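Local coordinates for protein UTR4 (Saccharomyces cerevisiae, PDB 2G80) that probably catalyses the magnesium-dependent enolization and dephosphorylation of 2,3-diketo-5-methylthiopentyl-1-phosphate to an acireductone in the methionine salvage pathway, at residues D29-E39 with F133-S144; A204-P214 with V223-S231. All blocks are in the same frame, centred on the assembly; numbering follows the deposited sequence.

In the fold
Interactions 1 and 2 are neighbouring pairings in one parallel sheet, with centres about 10 Å apart. Strand 33-36 of interaction 1 lies next to strand 207-211 of interaction 2, and a probable backbone hydrogen bond from Leu35 N to Leu208 O, 2.9 Å, joins them. The carboxyl ends of both pairings converge on one magnesium ion. Interaction 1 brings Asp37 and the backbone carbonyl of Glu39 to the metal, interaction 2 brings Asp212, and three waters fill the remaining positions. Asp37 OD2 and Asp212 OD1 stand 2.8 Å apart, a closeness that the shared cation probably makes tolerable. Ser144 and Lys187, predicted substrate-binding residues, lie beside this site.

Interaction 1 of 2, residues D29-E39 with F133-S144; sequences DNYSTYLLDIE and FIKRKKRVFIYS. With MG (magnesium ion), chain E.
Phe133 turns the edge of its ring onto one face of Tyr34: CZ of Phe133 lies 3.5 Å from CD2 of Tyr34, and the planes stand at 81°, a T-shaped pair. The CG of Phe133, anti to the backbone N (chi1 178°), carries the ring from the last turn of the helix toward the strand. Beside it, the methyls of Leu36 fill the hollow between Phe133, Ile134 and Val140; CD2 rests 3.9 Å from Phe133 CE1, while CD1 meets Ile134 CG1 and Val140 CG1. Farther along, Ile38 CG1 packs 3.5 Å from Ile142 CG2 and its CD1 lies against Ser144 CB. Next to the Tyr34 ring, Lys137 bends at chi2 and brings NZ 2.8 Å from Asp29 OD2 in a salt bridge, though the hydrogen-bond geometry is weak; NZ also pairs with the terminal carboxylate of Leu253. Asp29 OD1 takes both Tyr31 N, in an Asx turn, and Tyr34 OH, which lies above the carboxylate plane.

Beneath, strands 33-36 and 140-143 run parallel, their short axes inclined by 24°, joined by Tyr34 N to Arg139 O, Phe141 N to Tyr34 O, Leu36 N to Phe141 O and Tyr143 N to Leu36 O. At their carboxyl end, Ser144 OG donates to Glu39 OE1, 3.0 Å away. Asp37 OD2 (2.2 Å) and Glu39 O bind magnesium, while Asp37 OD1 forms a salt bridge with Lys187. An aspartate, a metal-binding backbone carbonyl two residues later and, on the neighbouring strand, a serine, all at the sheet's carboxyl side, characterise the active site of the HAD superfamily's Rossmann-like fold.

Interaction 2 of 2, residues A204-P214 with V223-S231; sequences ASEVLFLSDNP and VGIATGLAS. With MG (magnesium ion), chain E.
Phe209 and Ala226 pair firmly through the backbone: Phe209 N reaches Ala226 O at 2.8 Å (171° at the hydrogen). Further parallel-sheet bonds run from Gly228 N to Phe209 O, Ser211 N to Gly228 O and Ala230 N to Ser211 O; the last donor lies 52° out of the carbonyl plane. A weaker one, Ala226 N to Val207 O, opens the series. CA-H...O contacts lie among these bonds, as from Thr227 CA to Phe209 O at 3.3 Å.

Apolar contacts lie on both faces. Ile225 CG2 sits 3.8 Å from both Val207 CG1 and Phe209 CB, and on the other face Leu208 CD1 rests 3.8 Å from Ala226 CB. Leu210 CD2 lies over Gly228, 3.9 Å from its CA, an approach the missing side chain allows. Leu229 CD1 meets Pro214 CD at 4.2 Å.

Polar side chains serve the strand end. Ser211 OG accepts from Asn213 N in an ST turn and is hydrogen-bonded to Glu216 OE1, while Asn213 N-caps helix 214-221. Asp212, its CG set between backbone N and carbonyl carbon (chi1 58°), binds magnesium through OD1 at 2.1 Å, and its OD2 accepts from a metal-bound water.

The chemistry implies a division of labour in this beta-alpha-beta unit: backbone bonds and apolar contacts fix the strand, while its end presents one carboxylate oxygen to the metal and another to a coordinated water, which it may orient.

Interaction 1 of 2, residues D29-E39 with F133-S144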
loop_
_atom_site.group_PDB
_atom_site.type_symbol
_atom_site.label_atom_id
_atom_site.label_comp_id
_atom_site.label_asym_id
_atom_site.label_seq_id
_atom_site.Cartn_x
_atom_site.Cartn_y
_atom_site.Cartn_z
ATOM N N ASP A 29 -21.148 -9.862 12.188
ATOM C CA ASP A 29 -21.524 -9.657 10.741
ATOM C C ASP A 29 -21.318 -10.946 9.889
ATOM O O ASP A 29 -20.987 -12.026 10.437
ATOM C CB ASP A 29 -20.787 -8.418 10.175
ATOM C CG ASP A 29 -19.255 -8.584 10.139
ATOM O OD1 ASP A 29 -18.771 -9.463 9.408
ATOM O OD2 ASP A 29 -18.533 -7.787 10.779
ATOM N N ASN A 30 -21.512 -10.834 8.565
ATOM C CA ASN A 30 -21.382 -11.994 7.645
ATOM C C ASN A 30 -20.009 -12.698 7.620
ATOM O O ASN A 30 -19.943 -13.891 7.273
ATOM C CB ASN A 30 -21.773 -11.616 6.195
ATOM C CG ASN A 30 -23.262 -11.245 6.031
ATOM O OD1 ASN A 30 -24.107 -11.512 6.896
ATOM N ND2 ASN A 30 -23.577 -10.639 4.891
ATOM N N TYR A 31 -18.937 -11.986 7.992
ATOM C CA TYR A 31 -17.565 -12.539 7.958
ATOM C C TYR A 31 -16.804 -12.356 9.270
ATOM O O TYR A 31 -16.972 -11.349 9.958
ATOM C CB TYR A 31 -16.797 -11.884 6.792
ATOM C CG TYR A 31 -17.464 -12.116 5.449
ATOM C CD1 TYR A 31 -17.323 -13.339 4.786
ATOM C CD2 TYR A 31 -18.290 -11.139 4.867
ATOM C CE1 TYR A 31 -17.963 -13.586 3.553
ATOM C CE2 TYR A 31 -18.939 -11.371 3.624
ATOM C CZ TYR A 31 -18.771 -12.600 2.979
ATOM O OH TYR A 31 -19.399 -12.860 1.770
ATOM N N SER A 32 -15.972 -13.330 9.639
ATOM C CA SER A 32 -15.118 -13.147 10.821
ATOM C C SER A 32 -13.962 -12.185 10.479
ATOM O O SER A 32 -13.530 -11.426 11.333
ATOM C CB SER A 32 -14.558 -14.468 11.377
ATOM O OG SER A 32 -13.483 -15.003 10.615
ATOM N N THR A 33 -13.512 -12.208 9.216
ATOM C CA THR A 33 -12.297 -11.537 8.794
ATOM C C THR A 33 -12.413 -10.864 7.435
ATOM O O THR A 33 -13.128 -11.331 6.557
ATOM C CB THR A 33 -11.177 -12.578 8.763
ATOM O OG1 THR A 33 -11.138 -13.239 10.028
ATOM C CG2 THR A 33 -9.799 -11.961 8.476
ATOM N N TYR A 34 -11.694 -9.754 7.311
ATOM C CA TYR A 34 -11.613 -8.944 6.129
ATOM C C TYR A 34 -10.155 -8.727 5.730
ATOM O O TYR A 34 -9.303 -8.415 6.577
ATOM C CB TYR A 34 -12.287 -7.597 6.370
ATOM C CG TYR A 34 -13.776 -7.743 6.629
ATOM C CD1 TYR A 34 -14.263 -7.904 7.935
ATOM C CD2 TYR A 34 -14.695 -7.790 5.557
ATOM C CE1 TYR A 34 -15.651 -8.089 8.187
ATOM C CE2 TYR A 34 -16.079 -7.941 5.789
ATOM C CZ TYR A 34 -16.552 -8.080 7.100
ATOM O OH TYR A 34 -17.899 -8.209 7.310
ATOM N N LEU A 35 -9.901 -8.909 4.437
ATOM C CA LEU A 35 -8.611 -8.743 3.821
ATOM C C LEU A 35 -8.787 -7.603 2.824
ATOM O O LEU A 35 -9.674 -7.637 1.958
ATOM C CB LEU A 35 -8.196 -10.030 3.109
ATOM C CG LEU A 35 -6.812 -10.051 2.466
ATOM C CD1 LEU A 35 -5.718 -9.947 3.560
ATOM C CD2 LEU A 35 -6.641 -11.329 1.648
ATOM N N LEU A 36 -7.941 -6.598 2.928
ATOM C CA LEU A 36 -8.092 -5.407 2.083
ATOM C C LEU A 36 -6.877 -5.112 1.251
ATOM O O LEU A 36 -5.761 -5.100 1.757
ATOM C CB LEU A 36 -8.374 -4.180 2.946
ATOM C CG LEU A 36 -9.562 -4.228 3.912
ATOM C CD1 LEU A 36 -9.605 -2.906 4.710
ATOM C CD2 LEU A 36 -10.844 -4.428 3.189
ATOM N N ASP A 37 -7.113 -4.899 -0.039
ATOM C CA ASP A 37 -6.139 -4.304 -0.934
ATOM C C ASP A 37 -6.046 -2.803 -0.527
ATOM O O ASP A 37 -6.991 -2.280 0.109
ATOM C CB ASP A 37 -6.631 -4.418 -2.370
ATOM C CG ASP A 37 -5.729 -3.700 -3.361
ATOM O OD1 ASP A 37 -4.478 -3.808 -3.227
ATOM O OD2 ASP A 37 -6.283 -3.020 -4.243
ATOM N N ILE A 38 -4.930 -2.132 -0.865
ATOM C CA ILE A 38 -4.769 -0.690 -0.585
ATOM C C ILE A 38 -5.220 0.202 -1.741
ATOM O O ILE A 38 -6.246 0.876 -1.642
ATOM C CB ILE A 38 -3.314 -0.288 -0.153
ATOM C CG1 ILE A 38 -2.974 -0.987 1.172
ATOM C CG2 ILE A 38 -3.204 1.281 0.043
ATOM C CD1 ILE A 38 -1.576 -0.816 1.678
ATOM N N GLU A 39 -4.448 0.169 -2.828
ATOM C CA GLU A 39 -4.563 1.135 -3.934
ATOM C C GLU A 39 -5.793 0.887 -4.764
ATOM O O GLU A 39 -5.969 -0.197 -5.253
ATOM C CB GLU A 39 -3.284 1.137 -4.800
ATOM C CG GLU A 39 -1.943 1.333 -4.001
ATOM C CD GLU A 39 -1.228 0.022 -3.495
ATOM O OE1 GLU A 39 -1.876 -1.045 -3.244
ATOM O OE2 GLU A 39 0.020 0.087 -3.347
ATOM N N PHE A 133 -14.797 1.650 8.439
ATOM C CA PHE A 133 -14.804 0.198 8.257
ATOM C C PHE A 133 -13.692 -0.470 9.077
ATOM O O PHE A 133 -13.952 -1.401 9.818
ATOM C CB PHE A 133 -14.648 -0.112 6.769
ATOM C CG PHE A 133 -14.592 -1.577 6.437
ATOM C CD1 PHE A 133 -13.359 -2.246 6.400
ATOM C CD2 PHE A 133 -15.762 -2.285 6.130
ATOM C CE1 PHE A 133 -13.293 -3.593 6.060
ATOM C CE2 PHE A 133 -15.706 -3.635 5.803
ATOM C CZ PHE A 133 -14.476 -4.287 5.748
ATOM N N ILE A 134 -12.468 0.020 8.905
ATOM C CA ILE A 134 -11.274 -0.457 9.626
ATOM C C ILE A 134 -11.422 -0.290 11.143
ATOM O O ILE A 134 -11.011 -1.161 11.884
ATOM C CB ILE A 134 -9.991 0.257 9.097
ATOM C CG1 ILE A 134 -9.658 -0.258 7.678
ATOM C CG2 ILE A 134 -8.761 0.015 9.988
ATOM C CD1 ILE A 134 -8.600 0.595 6.930
ATOM N N LYS A 135 -11.974 0.843 11.587
ATOM C CA LYS A 135 -12.214 1.083 13.013
ATOM C C LYS A 135 -13.300 0.210 13.630
ATOM O O LYS A 135 -13.264 0.026 14.836
ATOM C CB LYS A 135 -12.550 2.551 13.300
ATOM C CG LYS A 135 -11.383 3.516 13.162
ATOM C CD LYS A 135 -11.780 4.907 13.697
ATOM C CE LYS A 135 -10.567 5.813 13.753
ATOM N NZ LYS A 135 -10.841 7.122 14.415
ATOM N N ARG A 136 -14.274 -0.269 12.843
ATOM C CA ARG A 136 -15.394 -1.057 13.392
ATOM C C ARG A 136 -15.317 -2.571 13.274
ATOM O O ARG A 136 -15.871 -3.264 14.129
ATOM C CB ARG A 136 -16.744 -0.580 12.849
ATOM C CG ARG A 136 -17.136 -0.967 11.467
ATOM C CD ARG A 136 -18.577 -0.606 11.241
ATOM N NE ARG A 136 -18.915 -0.889 9.848
ATOM C CZ ARG A 136 -18.692 -0.076 8.828
ATOM N NH1 ARG A 136 -18.155 1.127 9.006
ATOM N NH2 ARG A 136 -19.017 -0.469 7.607
ATOM N N LYS A 137 -14.642 -3.083 12.236
ATOM C CA LYS A 137 -14.547 -4.514 12.029
ATOM C C LYS A 137 -13.522 -5.114 12.997
ATOM O O LYS A 137 -12.484 -4.528 13.246
ATOM C CB LYS A 137 -14.224 -4.847 10.573
ATOM C CG LYS A 137 -15.308 -4.444 9.571
ATOM C CD LYS A 137 -16.654 -5.074 9.874
ATOM C CE LYS A 137 -17.651 -4.776 8.816
ATOM N NZ LYS A 137 -18.911 -5.456 9.191
ATOM N N LYS A 138 -13.812 -6.307 13.501
ATOM C CA LYS A 138 -12.947 -6.945 14.482
ATOM C C LYS A 138 -11.638 -7.515 13.988
ATOM O O LYS A 138 -10.656 -7.471 14.711
ATOM C CB LYS A 138 -13.763 -7.944 15.301
ATOM C CG LYS A 138 -14.574 -7.110 16.296
ATOM C CD LYS A 138 -15.660 -7.786 16.903
ATOM C CE LYS A 138 -16.491 -6.792 17.659
ATOM N NZ LYS A 138 -15.792 -5.939 18.636
ATOM N N ARG A 139 -11.610 -8.032 12.767
ATOM C CA ARG A 139 -10.388 -8.602 12.218
ATOM C C ARG A 139 -10.149 -8.078 10.812
ATOM O O ARG A 139 -10.881 -8.402 9.884
ATOM C CB ARG A 139 -10.378 -10.124 12.319
ATOM C CG ARG A 139 -10.451 -10.643 13.770
ATOM C CD ARG A 139 -9.376 -11.687 14.054
ATOM N NE ARG A 139 -9.407 -12.737 13.042
ATOM C CZ ARG A 139 -8.400 -13.532 12.688
ATOM N NH1 ARG A 139 -7.180 -13.446 13.241
ATOM N NH2 ARG A 139 -8.626 -14.424 11.729
ATOM N N VAL A 140 -9.140 -7.222 10.699
ATOM C CA VAL A 140 -8.775 -6.552 9.451
ATOM C C VAL A 140 -7.283 -6.722 9.176
ATOM O O VAL A 140 -6.473 -6.280 9.971
ATOM C CB VAL A 140 -9.087 -5.042 9.508
ATOM C CG1 VAL A 140 -8.562 -4.295 8.227
ATOM C CG2 VAL A 140 -10.597 -4.826 9.707
ATOM N N PHE A 141 -6.976 -7.304 8.015
ATOM C CA PHE A 141 -5.643 -7.518 7.497
ATOM C C PHE A 141 -5.483 -6.818 6.147
ATOM O O PHE A 141 -6.424 -6.742 5.354
ATOM C CB PHE A 141 -5.359 -9.021 7.351
ATOM C CG PHE A 141 -5.350 -9.751 8.657
ATOM C CD1 PHE A 141 -4.166 -9.969 9.323
ATOM C CD2 PHE A 141 -6.542 -10.161 9.252
ATOM C CE1 PHE A 141 -4.138 -10.625 10.531
ATOM C CE2 PHE A 141 -6.538 -10.828 10.478
ATOM C CZ PHE A 141 -5.345 -11.063 11.119
ATOM N N ILE A 142 -4.286 -6.304 5.904
ATOM C CA ILE A 142 -3.948 -5.607 4.658
ATOM C C ILE A 142 -3.043 -6.520 3.818
ATOM O O ILE A 142 -2.223 -7.247 4.385
ATOM C CB ILE A 142 -3.240 -4.252 4.956
ATOM C CG1 ILE A 142 -4.048 -3.391 5.954
ATOM C CG2 ILE A 142 -3.010 -3.443 3.673
ATOM C CD1 ILE A 142 -5.426 -2.937 5.495
ATOM N N TYR A 143 -3.276 -6.543 2.492
ATOM C CA TYR A 143 -2.412 -7.233 1.519
ATOM C C TYR A 143 -2.138 -6.270 0.365
ATOM O O TYR A 143 -3.074 -5.877 -0.333
ATOM C CB TYR A 143 -3.049 -8.521 0.995
ATOM C CG TYR A 143 -2.218 -9.394 0.043
ATOM C CD1 TYR A 143 -0.810 -9.490 0.142
ATOM C CD2 TYR A 143 -2.858 -10.252 -0.858
ATOM C CE1 TYR A 143 -0.066 -10.346 -0.702
ATOM C CE2 TYR A 143 -2.126 -11.129 -1.673
ATOM C CZ TYR A 143 -0.744 -11.172 -1.596
ATOM O OH TYR A 143 -0.068 -12.012 -2.426
ATOM N N SER A 144 -0.866 -5.912 0.161
ATOM C CA SER A 144 -0.473 -4.941 -0.879
ATOM C C SER A 144 0.877 -5.257 -1.541
ATOM O O SER A 144 1.630 -6.039 -1.020
ATOM C CB SER A 144 -0.422 -3.535 -0.238
ATOM O OG SER A 144 -0.230 -2.519 -1.212
HETATM MG MG MG E . -5.549 -2.137 -6.074
HETATM O O HOH W 1 -16.272 -7.764 12.411
HETATM O O HOH W 2 -13.785 -8.872 11.154
HETATM O O HOH W 3 -3.692 -2.235 -5.367
HETATM O O HOH W 4 -5.257 -4.118 -6.616
HETATM O O HOH W 5 -5.054 -1.344 -7.804
#

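Interaction 2 of 2, residues A204-P214 with V223-S231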
loop_
_atom_site.group_PDB
_atom_site.type_symbol
_atom_site.label_atom_id
_atom_site.label_comp_id
_atom_site.label_asym_id
_atom_site.label_seq_id
_atom_site.Cartn_x
_atom_site.Cartn_y
_atom_site.Cartn_z
ATOM N N ALA A 204 -11.507 -20.198 5.037
ATOM C CA ALA A 204 -11.665 -19.381 3.810
ATOM C C ALA A 204 -13.061 -18.759 3.654
ATOM O O ALA A 204 -13.178 -17.582 3.318
ATOM C CB ALA A 204 -11.341 -20.180 2.591
ATOM N N SER A 205 -14.092 -19.544 3.949
ATOM C CA SER A 205 -15.505 -19.096 3.887
ATOM C C SER A 205 -15.825 -17.922 4.833
ATOM O O SER A 205 -16.720 -17.153 4.541
ATOM C CB SER A 205 -16.454 -20.274 4.164
ATOM O OG SER A 205 -16.108 -20.877 5.398
ATOM N N GLU A 206 -15.063 -17.780 5.922
ATOM C CA GLU A 206 -15.198 -16.670 6.873
ATOM C C GLU A 206 -14.431 -15.387 6.472
ATOM O O GLU A 206 -14.493 -14.399 7.216
ATOM C CB GLU A 206 -14.694 -17.087 8.265
ATOM C CG GLU A 206 -15.442 -18.224 8.957
ATOM C CD GLU A 206 -14.709 -18.738 10.224
ATOM O OE1 GLU A 206 -13.509 -18.387 10.463
ATOM O OE2 GLU A 206 -15.336 -19.526 10.976
ATOM N N VAL A 207 -13.698 -15.395 5.342
ATOM C CA VAL A 207 -12.898 -14.234 4.905
ATOM C C VAL A 207 -13.546 -13.539 3.701
ATOM O O VAL A 207 -13.979 -14.218 2.789
ATOM C CB VAL A 207 -11.424 -14.634 4.559
ATOM C CG1 VAL A 207 -10.554 -13.390 4.260
ATOM C CG2 VAL A 207 -10.793 -15.432 5.708
ATOM N N LEU A 208 -13.672 -12.204 3.745
ATOM C CA LEU A 208 -14.040 -11.406 2.549
ATOM C C LEU A 208 -12.793 -10.603 2.098
ATOM O O LEU A 208 -12.217 -9.839 2.890
ATOM C CB LEU A 208 -15.189 -10.430 2.805
ATOM C CG LEU A 208 -15.657 -9.553 1.623
ATOM C CD1 LEU A 208 -16.167 -10.397 0.482
ATOM C CD2 LEU A 208 -16.741 -8.544 2.061
ATOM N N PHE A 209 -12.403 -10.770 0.833
ATOM C CA PHE A 209 -11.281 -10.039 0.223
ATOM C C PHE A 209 -11.829 -8.956 -0.735
ATOM O O PHE A 209 -12.600 -9.262 -1.655
ATOM C CB PHE A 209 -10.348 -11.019 -0.491
ATOM C CG PHE A 209 -9.219 -10.370 -1.264
ATOM C CD1 PHE A 209 -8.427 -9.364 -0.702
ATOM C CD2 PHE A 209 -8.887 -10.834 -2.540
ATOM C CE1 PHE A 209 -7.365 -8.807 -1.407
ATOM C CE2 PHE A 209 -7.834 -10.278 -3.262
ATOM C CZ PHE A 209 -7.063 -9.282 -2.703
ATOM N N LEU A 210 -11.433 -7.707 -0.481
ATOM C CA LEU A 210 -11.842 -6.546 -1.257
ATOM C C LEU A 210 -10.636 -5.984 -2.022
ATOM O O LEU A 210 -9.585 -5.670 -1.437
ATOM C CB LEU A 210 -12.451 -5.479 -0.362
ATOM C CG LEU A 210 -13.690 -5.919 0.439
ATOM C CD1 LEU A 210 -13.905 -5.004 1.656
ATOM C CD2 LEU A 210 -14.930 -6.035 -0.433
ATOM N N SER A 211 -10.811 -5.862 -3.330
ATOM C CA SER A 211 -9.784 -5.363 -4.213
ATOM C C SER A 211 -10.425 -4.804 -5.475
ATOM O O SER A 211 -11.544 -5.171 -5.785
ATOM C CB SER A 211 -8.790 -6.493 -4.539
ATOM O OG SER A 211 -7.864 -6.145 -5.575
ATOM N N ASP A 212 -9.739 -3.858 -6.122
ATOM C CA ASP A 212 -10.152 -3.311 -7.414
ATOM C C ASP A 212 -9.664 -4.156 -8.601
ATOM O O ASP A 212 -10.115 -3.924 -9.710
ATOM C CB ASP A 212 -9.694 -1.852 -7.610
ATOM C CG ASP A 212 -8.202 -1.675 -7.493
ATOM O OD1 ASP A 212 -7.606 -2.374 -6.640
ATOM O OD2 ASP A 212 -7.632 -0.836 -8.227
ATOM N N ASN A 213 -8.754 -5.108 -8.362
ATOM C CA ASN A 213 -8.175 -5.954 -9.408
ATOM C C ASN A 213 -8.880 -7.331 -9.452
ATOM O O ASN A 213 -8.710 -8.132 -8.531
ATOM C CB ASN A 213 -6.665 -6.106 -9.140
ATOM C CG ASN A 213 -5.903 -6.776 -10.295
ATOM O OD1 ASN A 213 -6.491 -7.270 -11.255
ATOM N ND2 ASN A 213 -4.577 -6.792 -10.184
ATOM N N PRO A 214 -9.672 -7.611 -10.520
ATOM C CA PRO A 214 -10.348 -8.915 -10.645
ATOM C C PRO A 214 -9.444 -10.156 -10.631
ATOM O O PRO A 214 -9.900 -11.214 -10.248
ATOM C CB PRO A 214 -11.059 -8.824 -12.007
ATOM C CG PRO A 214 -11.130 -7.420 -12.332
ATOM C CD PRO A 214 -10.005 -6.734 -11.669
ATOM N N VAL A 223 -9.057 -20.614 -3.451
ATOM C CA VAL A 223 -9.001 -21.228 -2.108
ATOM C C VAL A 223 -10.265 -20.943 -1.255
ATOM O O VAL A 223 -10.231 -21.117 -0.042
ATOM C CB VAL A 223 -7.683 -20.876 -1.343
ATOM C CG1 VAL A 223 -6.543 -21.737 -1.848
ATOM C CG2 VAL A 223 -7.352 -19.361 -1.382
ATOM N N GLY A 224 -11.360 -20.527 -1.898
ATOM C CA GLY A 224 -12.656 -20.362 -1.255
ATOM C C GLY A 224 -12.965 -19.074 -0.516
ATOM O O GLY A 224 -14.032 -18.964 0.141
ATOM N N ILE A 225 -12.071 -18.096 -0.634
ATOM C CA ILE A 225 -12.257 -16.812 0.020
ATOM C C ILE A 225 -13.334 -16.015 -0.753
ATOM O O ILE A 225 -13.260 -15.923 -1.973
ATOM C CB ILE A 225 -10.926 -16.000 0.078
ATOM C CG1 ILE A 225 -9.808 -16.764 0.828
ATOM C CG2 ILE A 225 -11.168 -14.575 0.678
ATOM C CD1 ILE A 225 -8.476 -16.041 0.791
ATOM N N ALA A 226 -14.291 -15.421 -0.027
ATOM C CA ALA A 226 -15.329 -14.547 -0.627
ATOM C C ALA A 226 -14.646 -13.260 -1.144
ATOM O O ALA A 226 -13.649 -12.800 -0.604
ATOM C CB ALA A 226 -16.431 -14.234 0.363
ATOM N N THR A 227 -15.180 -12.722 -2.221
ATOM C CA THR A 227 -14.577 -11.627 -2.958
ATOM C C THR A 227 -15.577 -10.508 -3.174
ATOM O O THR A 227 -16.781 -10.763 -3.262
ATOM C CB THR A 227 -14.146 -12.112 -4.372
ATOM O OG1 THR A 227 -15.291 -12.665 -5.036
ATOM C CG2 THR A 227 -13.094 -13.152 -4.279
ATOM N N GLY A 228 -15.057 -9.288 -3.267
ATOM C CA GLY A 228 -15.865 -8.085 -3.565
ATOM C C GLY A 228 -15.009 -7.149 -4.399
ATOM O O GLY A 228 -13.820 -6.966 -4.065
ATOM N N LEU A 229 -15.578 -6.618 -5.490
ATOM C CA LEU A 229 -14.852 -5.718 -6.406
ATOM C C LEU A 229 -15.028 -4.276 -5.955
ATOM O O LEU A 229 -16.143 -3.744 -5.996
ATOM C CB LEU A 229 -15.320 -5.875 -7.862
ATOM C CG LEU A 229 -14.537 -5.105 -8.956
ATOM C CD1 LEU A 229 -13.057 -5.504 -9.029
ATOM C CD2 LEU A 229 -15.184 -5.322 -10.320
ATOM N N ALA A 230 -13.941 -3.660 -5.488
ATOM C CA ALA A 230 -13.976 -2.267 -5.049
ATOM C C ALA A 230 -13.971 -1.346 -6.281
ATOM O O ALA A 230 -13.176 -1.545 -7.209
ATOM C CB ALA A 230 -12.801 -1.941 -4.104
ATOM N N SER A 231 -14.890 -0.377 -6.286
ATOM C CA SER A 231 -14.988 0.616 -7.338
ATOM C C SER A 231 -14.886 1.993 -6.701
ATOM O O SER A 231 -15.680 2.322 -5.838
ATOM C CB SER A 231 -16.313 0.476 -8.076
ATOM O OG SER A 231 -16.241 1.195 -9.275
HETATM MG MG MG E . -5.549 -2.137 -6.074
HETATM O O HOH W 5 -5.054 -1.344 -7.804
HETATM O O HOH W 3 -3.692 -2.235 -5.367
HETATM O O HOH W 4 -5.257 -4.118 -6.616
#